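Local coordinates for putative amidohydrolase/peptidase (Burkholderia cenocepacia, PDB 4WJB), which probably hydrolyses carbon-nitrogen bonds other than peptide bonds, as a zinc-dependent amidohydrolase of the peptidase M20 family, at residues 69-72 with 76-79; 198-203 with 349-354; 263-268 with 312-317; 388-393 with 403-408. One frame throughout, in Å; residues are numbered along the deposited sequence.

Contact 1 (69-72 with 76-79); sequences VRVD and NVFA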
loop_
_atom_site.group_PDB
_atom_site.type_symbol
_atom_site.label_atom_id
_atom_site.label_comp_id
_atom_site.label_asym_id
_atom_site.label_seq_id
_atom_site.Cartn_x
_atom_site.Cartn_y
_atom_site.Cartn_z
ATOM N N VAL A 69 -45.440 -5.245 -27.518
ATOM C CA VAL A 69 -44.491 -4.589 -26.625
ATOM C C VAL A 69 -45.205 -3.823 -25.513
ATOM O O VAL A 69 -46.165 -3.101 -25.767
ATOM C CB VAL A 69 -43.567 -3.624 -27.412
ATOM C CG1 VAL A 69 -42.808 -2.703 -26.469
ATOM C CG2 VAL A 69 -42.600 -4.417 -28.284
ATOM N N ARG A 70 -44.747 -4.009 -24.280
ATOM C CA ARG A 70 -45.237 -3.223 -23.154
ATOM C C ARG A 70 -44.041 -2.647 -22.405
ATOM O O ARG A 70 -42.931 -3.176 -22.499
ATOM C CB ARG A 70 -46.109 -4.072 -22.223
ATOM C CG ARG A 70 -45.357 -5.151 -21.470
ATOM C CD ARG A 70 -46.305 -6.068 -20.698
ATOM N NE ARG A 70 -45.579 -6.995 -19.833
ATOM C CZ ARG A 70 -45.076 -8.161 -20.232
ATOM N NH1 ARG A 70 -45.215 -8.552 -21.495
ATOM N NH2 ARG A 70 -44.429 -8.937 -19.370
ATOM N N VAL A 71 -44.264 -1.553 -21.682
ATOM C CA VAL A 71 -43.202 -0.901 -20.915
ATOM C C VAL A 71 -43.689 -0.656 -19.486
ATOM O O VAL A 71 -44.812 -0.187 -19.294
ATOM C CB VAL A 71 -42.779 0.442 -21.561
ATOM C CG1 VAL A 71 -41.633 1.087 -20.781
ATOM C CG2 VAL A 71 -42.389 0.249 -23.024
ATOM N N ASP A 72 -42.871 -0.974 -18.481
ATOM C CA ASP A 72 -43.309 -0.755 -17.102
ATOM C C ASP A 72 -42.766 0.568 -16.549
ATOM O O ASP A 72 -42.074 1.307 -17.253
ATOM C CB ASP A 72 -42.929 -1.946 -16.192
ATOM C CG ASP A 72 -41.421 -2.089 -15.953
ATOM O OD1 ASP A 72 -40.652 -1.116 -16.119
ATOM O OD2 ASP A 72 -41.007 -3.207 -15.561
ATOM N N ASN A 76 -38.574 -0.819 -18.096
ATOM C CA ASN A 76 -38.273 -2.147 -18.606
ATOM C C ASN A 76 -39.138 -2.428 -19.826
ATOM O O ASN A 76 -40.339 -2.159 -19.818
ATOM C CB ASN A 76 -38.506 -3.214 -17.540
ATOM C CG ASN A 76 -37.633 -3.020 -16.320
ATOM O OD1 ASN A 76 -36.455 -2.666 -16.428
ATOM N ND2 ASN A 76 -38.210 -3.249 -15.144
ATOM N N VAL A 77 -38.522 -2.952 -20.879
ATOM C CA VAL A 77 -39.233 -3.193 -22.125
ATOM C C VAL A 77 -39.458 -4.683 -22.296
ATOM O O VAL A 77 -38.507 -5.462 -22.239
ATOM C CB VAL A 77 -38.455 -2.633 -23.333
ATOM C CG1 VAL A 77 -39.248 -2.819 -24.618
ATOM C CG2 VAL A 77 -38.131 -1.159 -23.111
ATOM N N PHE A 78 -40.715 -5.075 -22.504
ATOM C CA PHE A 78 -41.071 -6.480 -22.684
ATOM C C PHE A 78 -41.714 -6.692 -24.048
ATOM O O PHE A 78 -42.758 -6.116 -24.337
ATOM C CB PHE A 78 -42.044 -6.961 -21.597
ATOM C CG PHE A 78 -41.556 -6.750 -20.197
ATOM C CD1 PHE A 78 -41.777 -5.545 -19.548
ATOM C CD2 PHE A 78 -40.891 -7.762 -19.520
ATOM C CE1 PHE A 78 -41.337 -5.348 -18.250
ATOM C CE2 PHE A 78 -40.445 -7.570 -18.226
ATOM C CZ PHE A 78 -40.670 -6.358 -17.590
ATOM N N ALA A 79 -41.088 -7.516 -24.879
ATOM C CA ALA A 79 -41.669 -7.888 -26.164
ATOM C C ALA A 79 -42.264 -9.278 -26.051
ATOM O O ALA A 79 -41.534 -10.245 -25.854
ATOM C CB ALA A 79 -40.622 -7.846 -27.257
#

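Contact 2 (198-203 with 349-354); sequences AAYELH and DTVRDA. With ZN (zinc ion), chain E; EDO (1,2-ethanediol), chain J; EDO (1,2-ethanediol), chain K.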
loop_
_atom_site.group_PDB
_atom_site.type_symbol
_atom_site.label_atom_id
_atom_site.label_comp_id
_atom_site.label_asym_id
_atom_site.label_seq_id
_atom_site.Cartn_x
_atom_site.Cartn_y
_atom_site.Cartn_z
ATOM N N ALA A 198 -40.493 -19.260 -16.078
ATOM C CA ALA A 198 -39.052 -19.448 -16.025
ATOM C C ALA A 198 -38.372 -18.260 -16.680
ATOM O O ALA A 198 -38.981 -17.557 -17.495
ATOM C CB ALA A 198 -38.641 -20.748 -16.712
ATOM N N ALA A 199 -37.115 -18.031 -16.314
ATOM C CA ALA A 199 -36.342 -16.952 -16.907
ATOM C C ALA A 199 -34.958 -17.447 -17.298
ATOM O O ALA A 199 -34.353 -18.249 -16.592
ATOM C CB ALA A 199 -36.238 -15.774 -15.951
ATOM N N TYR A 200 -34.472 -16.966 -18.434
ATOM C CA TYR A 200 -33.141 -17.309 -18.915
ATOM C C TYR A 200 -32.421 -16.068 -19.402
ATOM O O TYR A 200 -32.997 -15.285 -20.143
ATOM C CB TYR A 200 -33.223 -18.325 -20.049
ATOM C CG TYR A 200 -33.797 -19.655 -19.648
ATOM C CD1 TYR A 200 -32.999 -20.621 -19.056
ATOM C CD2 TYR A 200 -35.137 -19.951 -19.871
ATOM C CE1 TYR A 200 -33.518 -21.849 -18.687
ATOM C CE2 TYR A 200 -35.663 -21.178 -19.509
ATOM C CZ TYR A 200 -34.855 -22.118 -18.921
ATOM O OH TYR A 200 -35.379 -23.333 -18.556
ATOM N N GLU A 201 -31.164 -15.892 -19.000
ATOM C CA GLU A 201 -30.353 -14.800 -19.532
ATOM C C GLU A 201 -29.092 -15.336 -20.202
ATOM O O GLU A 201 -28.300 -16.057 -19.594
ATOM C CB GLU A 201 -29.976 -13.791 -18.434
ATOM C CG GLU A 201 -29.113 -12.642 -18.958
ATOM C CD GLU A 201 -28.977 -11.483 -17.980
ATOM O OE1 GLU A 201 -28.261 -10.511 -18.307
ATOM O OE2 GLU A 201 -29.582 -11.537 -16.892
ATOM N N LEU A 202 -28.922 -14.975 -21.465
ATOM C CA LEU A 202 -27.729 -15.299 -22.235
ATOM C C LEU A 202 -26.722 -14.157 -22.098
ATOM O O LEU A 202 -27.089 -13.006 -22.273
ATOM C CB LEU A 202 -28.118 -15.532 -23.699
ATOM C CG LEU A 202 -27.037 -15.711 -24.759
ATOM C CD1 LEU A 202 -26.222 -16.968 -24.497
ATOM C CD2 LEU A 202 -27.679 -15.750 -26.141
ATOM N N HIS A 203 -25.466 -14.463 -21.768
ATOM C CA HIS A 203 -24.478 -13.416 -21.495
ATOM C C HIS A 203 -23.062 -13.939 -21.751
ATOM O O HIS A 203 -22.786 -15.127 -21.577
ATOM C CB HIS A 203 -24.616 -12.919 -20.038
ATOM C CG HIS A 203 -24.116 -11.519 -19.799
ATOM N ND1 HIS A 203 -22.773 -11.205 -19.723
ATOM C CD2 HIS A 203 -24.781 -10.359 -19.573
ATOM C CE1 HIS A 203 -22.635 -9.912 -19.486
ATOM N NE2 HIS A 203 -23.838 -9.372 -19.389
ATOM N N ASP A 349 -30.575 -27.632 -15.606
ATOM C CA ASP A 349 -30.671 -28.874 -16.369
ATOM C C ASP A 349 -31.180 -28.639 -17.787
ATOM O O ASP A 349 -30.720 -29.279 -18.731
ATOM C CB ASP A 349 -31.579 -29.880 -15.652
ATOM C CG ASP A 349 -31.007 -30.327 -14.319
ATOM O OD1 ASP A 349 -29.864 -29.936 -14.001
ATOM O OD2 ASP A 349 -31.695 -31.078 -13.596
ATOM N N THR A 350 -32.126 -27.720 -17.935
ATOM C CA THR A 350 -32.670 -27.404 -19.255
ATOM C C THR A 350 -31.577 -26.850 -20.165
ATOM O O THR A 350 -31.468 -27.233 -21.331
ATOM C CB THR A 350 -33.828 -26.396 -19.157
ATOM O OG1 THR A 350 -34.905 -26.986 -18.417
ATOM C CG2 THR A 350 -34.324 -26.004 -20.541
ATOM N N VAL A 351 -30.755 -25.963 -19.613
ATOM C CA VAL A 351 -29.629 -25.392 -20.343
ATOM C C VAL A 351 -28.614 -26.465 -20.737
ATOM O O VAL A 351 -28.206 -26.552 -21.898
ATOM C CB VAL A 351 -28.916 -24.301 -19.509
ATOM C CG1 VAL A 351 -27.571 -23.935 -20.132
ATOM C CG2 VAL A 351 -29.804 -23.074 -19.368
ATOM N N ARG A 352 -28.215 -27.286 -19.769
ATOM C CA ARG A 352 -27.242 -28.340 -20.034
ATOM C C ARG A 352 -27.771 -29.316 -21.083
ATOM O O ARG A 352 -27.054 -29.691 -22.010
ATOM C CB ARG A 352 -26.885 -29.089 -18.750
ATOM C CG ARG A 352 -25.738 -30.066 -18.927
ATOM C CD ARG A 352 -25.435 -30.835 -17.648
ATOM N NE ARG A 352 -25.027 -29.965 -16.548
ATOM C CZ ARG A 352 -25.802 -29.655 -15.514
ATOM N NH1 ARG A 352 -27.034 -30.141 -15.436
ATOM N NH2 ARG A 352 -25.345 -28.859 -14.556
ATOM N N ASP A 353 -29.028 -29.720 -20.936
ATOM C CA ASP A 353 -29.642 -30.634 -21.891
ATOM C C ASP A 353 -29.664 -30.031 -23.289
ATOM O O ASP A 353 -29.453 -30.730 -24.275
ATOM C CB ASP A 353 -31.061 -31.004 -21.453
ATOM C CG ASP A 353 -31.079 -31.862 -20.199
ATOM O OD1 ASP A 353 -30.013 -32.398 -19.826
ATOM O OD2 ASP A 353 -32.160 -32.004 -19.588
ATOM N N ALA A 354 -29.909 -28.726 -23.372
ATOM C CA ALA A 354 -29.926 -28.046 -24.661
ATOM C C ALA A 354 -28.553 -28.116 -25.333
ATOM O O ALA A 354 -28.445 -28.530 -26.489
ATOM C CB ALA A 354 -30.370 -26.597 -24.497
HETATM ZN ZN ZN E . -23.881 -7.351 -18.642
HETATM C C1 EDO J . -33.568 -13.131 -17.647
HETATM O O1 EDO J . -34.733 -12.433 -18.087
HETATM C C2 EDO J . -32.789 -12.217 -16.711
HETATM O O2 EDO J . -32.403 -11.040 -17.425
HETATM C C1 EDO K . -38.981 -25.064 -15.500
HETATM O O1 EDO K . -39.161 -24.644 -14.145
HETATM C C2 EDO K . -37.711 -24.429 -16.053
HETATM O O2 EDO K . -37.826 -24.323 -17.476
HETATM O O HOH W 1 -25.015 -8.085 -17.022
#

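Contact 3 (263-268 with 312-317); sequences EVLGRR and DAALRA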
loop_
_atom_site.group_PDB
_atom_site.type_symbol
_atom_site.label_atom_id
_atom_site.label_comp_id
_atom_site.label_asym_id
_atom_site.label_seq_id
_atom_site.Cartn_x
_atom_site.Cartn_y
_atom_site.Cartn_z
ATOM N N GLU A 263 -4.290 -15.920 -0.073
ATOM C CA GLU A 263 -4.066 -16.695 -1.287
ATOM C C GLU A 263 -4.161 -18.191 -1.013
ATOM O O GLU A 263 -4.744 -18.938 -1.798
ATOM C CB GLU A 263 -2.708 -16.383 -1.908
ATOM C CG GLU A 263 -2.487 -17.146 -3.210
ATOM C CD GLU A 263 -1.111 -16.937 -3.794
ATOM O OE1 GLU A 263 -1.008 -16.259 -4.842
ATOM O OE2 GLU A 263 -0.134 -17.456 -3.210
ATOM N N VAL A 264 -3.585 -18.621 0.104
ATOM C CA VAL A 264 -3.663 -20.023 0.513
ATOM C C VAL A 264 -5.116 -20.471 0.661
ATOM O O VAL A 264 -5.496 -21.569 0.229
ATOM C CB VAL A 264 -2.907 -20.256 1.840
ATOM C CG1 VAL A 264 -3.397 -21.532 2.532
ATOM C CG2 VAL A 264 -1.404 -20.306 1.594
ATOM N N LEU A 265 -5.936 -19.614 1.259
ATOM C CA LEU A 265 -7.348 -19.934 1.447
ATOM C C LEU A 265 -8.093 -20.077 0.115
ATOM O O LEU A 265 -8.876 -21.006 -0.058
ATOM C CB LEU A 265 -8.023 -18.875 2.320
ATOM C CG LEU A 265 -7.625 -18.911 3.800
ATOM C CD1 LEU A 265 -8.401 -17.864 4.581
ATOM C CD2 LEU A 265 -7.851 -20.300 4.392
ATOM N N GLY A 266 -7.853 -19.159 -0.818
ATOM C CA GLY A 266 -8.484 -19.233 -2.124
ATOM C C GLY A 266 -8.122 -20.519 -2.842
ATOM O O GLY A 266 -8.984 -21.208 -3.399
ATOM N N ARG A 267 -6.840 -20.861 -2.804
ATOM C CA ARG A 267 -6.354 -22.057 -3.484
ATOM C C ARG A 267 -6.778 -23.329 -2.767
ATOM O O ARG A 267 -6.872 -24.394 -3.381
ATOM C CB ARG A 267 -4.828 -22.005 -3.612
ATOM C CG ARG A 267 -4.348 -20.849 -4.474
ATOM C CD ARG A 267 -2.836 -20.862 -4.651
ATOM N NE ARG A 267 -2.418 -19.867 -5.636
ATOM C CZ ARG A 267 -1.164 -19.679 -6.033
ATOM N NH1 ARG A 267 -0.189 -20.425 -5.530
ATOM N NH2 ARG A 267 -0.887 -18.751 -6.939
ATOM N N ARG A 268 -7.050 -23.220 -1.472
ATOM C CA ARG A 268 -7.474 -24.374 -0.685
ATOM C C ARG A 268 -8.881 -24.813 -1.068
ATOM O O ARG A 268 -9.190 -26.006 -1.064
ATOM C CB ARG A 268 -7.418 -24.063 0.812
ATOM C CG ARG A 268 -7.738 -25.266 1.697
ATOM C CD ARG A 268 -7.905 -24.859 3.150
ATOM N NE ARG A 268 -6.644 -24.453 3.768
ATOM C CZ ARG A 268 -6.553 -23.932 4.987
ATOM N NH1 ARG A 268 -7.650 -23.746 5.710
ATOM N NH2 ARG A 268 -5.373 -23.590 5.484
ATOM N N ASP A 312 -14.456 -17.416 6.475
ATOM C CA ASP A 312 -14.558 -16.400 7.511
ATOM C C ASP A 312 -13.845 -16.858 8.775
ATOM O O ASP A 312 -13.021 -16.134 9.339
ATOM C CB ASP A 312 -16.021 -16.087 7.822
ATOM C CG ASP A 312 -16.170 -15.121 8.981
ATOM O OD1 ASP A 312 -16.047 -13.897 8.755
ATOM O OD2 ASP A 312 -16.401 -15.585 10.116
ATOM N N ALA A 313 -14.165 -18.070 9.208
ATOM C CA ALA A 313 -13.576 -18.634 10.410
ATOM C C ALA A 313 -12.062 -18.772 10.270
ATOM O O ALA A 313 -11.312 -18.468 11.204
ATOM C CB ALA A 313 -14.209 -19.982 10.724
ATOM N N ALA A 314 -11.612 -19.219 9.100
ATOM C CA ALA A 314 -10.185 -19.447 8.880
ATOM C C ALA A 314 -9.399 -18.138 8.910
ATOM O O ALA A 314 -8.324 -18.058 9.510
ATOM C CB ALA A 314 -9.960 -20.172 7.562
ATOM N N LEU A 315 -9.947 -17.115 8.262
ATOM C CA LEU A 315 -9.329 -15.797 8.229
ATOM C C LEU A 315 -9.209 -15.206 9.632
ATOM O O LEU A 315 -8.151 -14.705 10.012
ATOM C CB LEU A 315 -10.128 -14.851 7.333
ATOM C CG LEU A 315 -9.689 -13.384 7.297
ATOM C CD1 LEU A 315 -8.307 -13.233 6.684
ATOM C CD2 LEU A 315 -10.706 -12.543 6.536
ATOM N N ARG A 316 -10.299 -15.271 10.390
ATOM C CA ARG A 316 -10.330 -14.728 11.742
ATOM C C ARG A 316 -9.405 -15.492 12.685
ATOM O O ARG A 316 -8.787 -14.901 13.570
ATOM C CB ARG A 316 -11.762 -14.735 12.286
ATOM C CG ARG A 316 -12.689 -13.759 11.574
ATOM C CD ARG A 316 -14.131 -13.877 12.065
ATOM N NE ARG A 316 -15.003 -12.910 11.404
ATOM C CZ ARG A 316 -15.221 -11.679 11.855
ATOM N NH1 ARG A 316 -14.633 -11.269 12.969
ATOM N NH2 ARG A 316 -16.026 -10.856 11.196
ATOM N N ALA A 317 -9.309 -16.804 12.493
ATOM C CA ALA A 317 -8.447 -17.631 13.329
ATOM C C ALA A 317 -6.977 -17.318 13.075
ATOM O O ALA A 317 -6.194 -17.172 14.013
ATOM C CB ALA A 317 -8.724 -19.108 13.087
#

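Contact 4 (388-393 with 403-408); sequences PCVDGL and PEWATA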
loop_
_atom_site.group_PDB
_atom_site.type_symbol
_atom_site.label_atom_id
_atom_site.label_comp_id
_atom_site.label_asym_id
_atom_site.label_seq_id
_atom_site.Cartn_x
_atom_site.Cartn_y
_atom_site.Cartn_z
ATOM N N PRO A 388 -18.037 -17.962 -24.341
ATOM C CA PRO A 388 -16.726 -17.421 -23.972
ATOM C C PRO A 388 -16.537 -16.011 -24.513
ATOM O O PRO A 388 -17.326 -15.554 -25.338
ATOM C CB PRO A 388 -15.732 -18.392 -24.638
ATOM C CG PRO A 388 -16.568 -19.547 -25.164
ATOM C CD PRO A 388 -17.930 -18.994 -25.388
ATOM N N CYS A 389 -15.509 -15.320 -24.040
ATOM C CA CYS A 389 -15.091 -14.097 -24.702
ATOM C C CYS A 389 -13.577 -14.107 -24.816
ATOM O O CYS A 389 -12.890 -14.703 -23.987
ATOM C CB CYS A 389 -15.597 -12.857 -23.962
ATOM S SG CYS A 389 -15.301 -12.831 -22.184
ATOM N N VAL A 390 -13.067 -13.479 -25.870
ATOM C CA VAL A 390 -11.634 -13.473 -26.147
ATOM C C VAL A 390 -10.849 -12.863 -24.994
ATOM O O VAL A 390 -11.136 -11.744 -24.565
ATOM C CB VAL A 390 -11.320 -12.700 -27.437
ATOM C CG1 VAL A 390 -9.843 -12.815 -27.773
ATOM C CG2 VAL A 390 -12.173 -13.222 -28.578
ATOM N N ASP A 391 -9.877 -13.623 -24.487
ATOM C CA ASP A 391 -9.022 -13.205 -23.372
ATOM C C ASP A 391 -9.806 -12.945 -22.084
ATOM O O ASP A 391 -9.246 -12.480 -21.092
ATOM C CB ASP A 391 -8.220 -11.955 -23.752
ATOM C CG ASP A 391 -7.336 -12.176 -24.965
ATOM O OD1 ASP A 391 -6.896 -13.326 -25.181
ATOM O OD2 ASP A 391 -7.078 -11.199 -25.702
ATOM N N GLY A 392 -11.098 -13.250 -22.098
ATOM C CA GLY A 392 -11.951 -12.993 -20.951
ATOM C C GLY A 392 -12.290 -11.527 -20.772
ATOM O O GLY A 392 -12.908 -11.137 -19.779
ATOM N N LEU A 393 -11.894 -10.716 -21.748
ATOM C CA LEU A 393 -12.044 -9.272 -21.669
ATOM C C LEU A 393 -13.503 -8.826 -21.713
ATOM O O LEU A 393 -14.304 -9.300 -22.528
ATOM C CB LEU A 393 -11.261 -8.601 -22.798
ATOM C CG LEU A 393 -11.147 -7.078 -22.747
ATOM C CD1 LEU A 393 -10.434 -6.648 -21.476
ATOM C CD2 LEU A 393 -10.429 -6.553 -23.980
ATOM N N PRO A 403 -18.461 -15.247 -34.215
ATOM C CA PRO A 403 -19.775 -15.631 -34.741
ATOM C C PRO A 403 -20.213 -17.026 -34.281
ATOM O O PRO A 403 -21.379 -17.231 -33.949
ATOM C CB PRO A 403 -19.564 -15.595 -36.255
ATOM C CG PRO A 403 -18.506 -14.562 -36.450
ATOM C CD PRO A 403 -17.590 -14.683 -35.264
ATOM N N GLU A 404 -19.276 -17.966 -34.255
ATOM C CA GLU A 404 -19.557 -19.333 -33.824
ATOM C C GLU A 404 -20.098 -19.373 -32.396
ATOM O O GLU A 404 -21.123 -20.004 -32.130
ATOM C CB GLU A 404 -18.296 -20.196 -33.939
ATOM C CG GLU A 404 -17.905 -20.541 -35.374
ATOM C CD GLU A 404 -17.546 -19.316 -36.206
ATOM O OE1 GLU A 404 -17.026 -18.334 -35.633
ATOM O OE2 GLU A 404 -17.798 -19.330 -37.430
ATOM N N TRP A 405 -19.415 -18.683 -31.485
ATOM C CA TRP A 405 -19.863 -18.583 -30.101
ATOM C C TRP A 405 -21.211 -17.874 -29.997
ATOM O O TRP A 405 -22.081 -18.300 -29.241
ATOM C CB TRP A 405 -18.834 -17.834 -29.244
ATOM C CG TRP A 405 -17.509 -18.516 -29.136
ATOM C CD1 TRP A 405 -17.212 -19.804 -29.475
ATOM C CD2 TRP A 405 -16.294 -17.933 -28.661
ATOM N NE1 TRP A 405 -15.879 -20.061 -29.233
ATOM C CE2 TRP A 405 -15.293 -18.925 -28.737
ATOM C CE3 TRP A 405 -15.954 -16.667 -28.177
ATOM C CZ2 TRP A 405 -13.976 -18.690 -28.344
ATOM C CZ3 TRP A 405 -14.644 -16.433 -27.789
ATOM C CH2 TRP A 405 -13.671 -17.440 -27.875
ATOM N N ALA A 406 -21.369 -16.783 -30.738
ATOM C CA ALA A 406 -22.618 -16.023 -30.704
ATOM C C ALA A 406 -23.797 -16.905 -31.102
ATOM O O ALA A 406 -24.827 -16.919 -30.431
ATOM C CB ALA A 406 -22.534 -14.812 -31.613
ATOM N N THR A 407 -23.619 -17.650 -32.190
ATOM C CA THR A 407 -24.643 -18.557 -32.700
ATOM C C THR A 407 -24.952 -19.687 -31.717
ATOM O O THR A 407 -26.112 -20.055 -31.522
ATOM C CB THR A 407 -24.213 -19.159 -34.059
ATOM O OG1 THR A 407 -24.057 -18.106 -35.018
ATOM C CG2 THR A 407 -25.247 -20.154 -34.564
ATOM N N ALA A 408 -23.911 -20.224 -31.087
ATOM C CA ALA A 408 -24.072 -21.350 -30.171
ATOM C C ALA A 408 -24.857 -20.958 -28.922
ATOM O O ALA A 408 -25.709 -21.714 -28.452
ATOM C CB ALA A 408 -22.723 -21.908 -29.787
#

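Contact 1 (69-72 with 76-79)
A beta hairpin joins Val69-Val71 to Val77-Ala79 as antiparallel neighbours, with Arg70 opposite Phe78 in a hydrogen-bonded pair. Both backbone bonds of that pair are 2.9 Å long, from Arg70 N to Phe78 O and from Phe78 N to Arg70 O. Val69 faces Ala79, and Val71 faces Val77, in the non-hydrogen-bonded positions. These four side chains share one face of the sheet, where helix 49-64 packs on Val69, Val77 and Ala79. Val69 CG1 meets Val77 CG1 at 4.0 Å.

Arg70 and Phe78 occupy the other face. The guanidinium lies flat on the Phe78 ring, with planes 9° apart and centres 4.5 Å apart. The overlap is offset: Phe78 CB sits over the middle of the guanidinium, 3.5 Å from CZ of Arg70. With chi1 at 68°, CG of Arg70 lies between its backbone N and carbonyl carbon, and the extended chain beyond carries the charge back over Phe78. Asp134 forms a salt bridge with Arg70 NH2, and Tyr194 OH is hydrogen-bonded to the same nitrogen. Together with the stack, they limit how the group can turn.

The turn end is closed by Asp72 and Asn76. Asp72 N donates to Asn76 O. In return, Asp72 OD1 accepts from Asn76 N, met from above the carboxylate plane. The amide of Asn76 is also held by Ser152 and Thr139 through OD1. Its ND2 donates to the syn lone pair of Asp72 OD2 at 2.8 Å, with the amide and carboxylate planes turned 70° apart.

Contact 2 (198-203 with 349-354)
The strand 198-204 of the zinc-binding domain meets helix 345-357 through Tyr200, which reaches across to Thr350 and Val351. The apolar part is small. Val351 CG2 approaches the CD1-CE1 side of the Tyr200 ring obliquely, 4.0 Å from CE1. CG of Tyr200 is anti to its carbonyl carbon (chi1 -64°), and from there the ring runs out to the helix. Leu413 and Ser420 of helix 403-421 also touch this ring.

The polar end meets carbon on the helix side. Tyr200 OH lies 3.5 Å from Thr350 CB, and the hydroxyl comes in broadside to the threonine. The hydroxyl has a hydrogen-bond partner in a 1,2-ethanediol molecule, probably from the crystallisation liquor, whose O2 lies near the ring plane. Thr350 OG1 is engaged within its own helix by the carbonyl of Arg346.

An ion pair stays on the helix, where Arg352 NH1 reaches Asp349 OD1 at 3.2 Å. Asp364 forms a salt bridge with NH2 of the same arginine.

Metal binding belongs to the far end of the strand, away from the Tyr200 packing. Together with His96 and Asp107, His203 binds the zinc ion, with NE2 2.2 Å from the metal.

Contact 3 (263-268 with 312-317)
The guanidinium of Arg268 has Leu265 CD2 over one face, toward its rim, and the same methyl group touches Ala314 across the helix pair. The other two guanidinium groups are engaged within their own helices. Arg267 has the carboxylate carbon of Glu263 over one face, 3.5 Å above the plane. This is a salt bridge of charges alone, since no N-H points at the oxygen. Arg316 instead meets Asp312 at its edge. NE donates to Asp312 OD1 at 3.0 Å, with an N-H...O angle of 169°, and the oxygen is met on its syn side, 28° out of the carboxylate plane. Tyr229 OH is a second partner of that oxygen.

Between the helices the meeting is purely apolar. Leu265 CD2 lies 3.8 Å from Ala314 CB, and CD1 is 4.1 Å from the same carbon. The isobutyl end therefore rests its two methyls on one small side chain. CD1 also approaches Leu315, 4.4 Å from its CB. The chi1 of Leu265, -72°, turns its branch away from the carbonyl and across to helix 305-326. Phe300 of strand 289-302 touches both leucines.

Both helices belong to the M20 dimerisation domain, and Glu263 packs on Val253, and Arg267 on Met245, of the second subunit. The chemistry is thus divided: methyl groups join the two helices, while the ion pairs each stay within one helix and do not link them.

Contact 4 (388-393 with 403-408)
Pro388 lays the CB-CG-CD edge of its ring over one face of the Trp405 indole, and this is the tight part of the contact. Pro388 CB lies 3.8 Å from the centroid of the six-membered ring and only 7° off the normal, a CH-pi contact. CG stands over the centre of the indole, and CD reaches the pyrrole side, 3.8 Å from Trp405 CG. The proline thus spans both rings of the indole. A chi1 of -63° sets the Trp405 indole beside its own backbone N and sends it out from the first turn of the helix toward the loop.

The carbonyl of Pro388 is also pressed against the indole, with O 3.3 Å from Trp405 CE3. This buried oxygen has no polar partner in the model.

The looser part lies at the far rim of the indole. Val390 N comes up to the edge near the ring plane, 3.9 Å from Trp405 CZ3. Val390 CG2 reaches that same carbon at 4.1 Å. Both Val390 and Trp405 are partly exposed. Beyond them the loop turns away through the exposed Asp391, and Gly392 N bonds back to Cys389 O.

The loop runs close to the metal site, with the side chain of Cys389 about 8 Å from that of the zinc ligand His203. It follows strand 382-387, and Trp405 stands at the start of helix 403-421. Helix 209-213 packs on Pro388 through Leu210 and on Val390 through Glu211, while helix 21-31 touches Pro403 and Ala406 through Trp25.

From the N terminus, contact 1 comes first and closes a short hairpin with three residues between its segments. Contact 2 opens after it and closes a loop of 145 residues, tying strand 198-204 to helix 345-357. Contact 3 is nested inside that loop and joins two helices of the dimerisation domain, about 33 Å from contact 2 between centres. Contact 4 follows in series and closes the nine-residue link from the loop after strand 382-387 to helix 403-421. None of the four cross. Contacts 1, 2 and 4 lie in the zinc-binding part of the chain. Contacts 2 and 4 come within about 5 Å at their nearest atoms without touching.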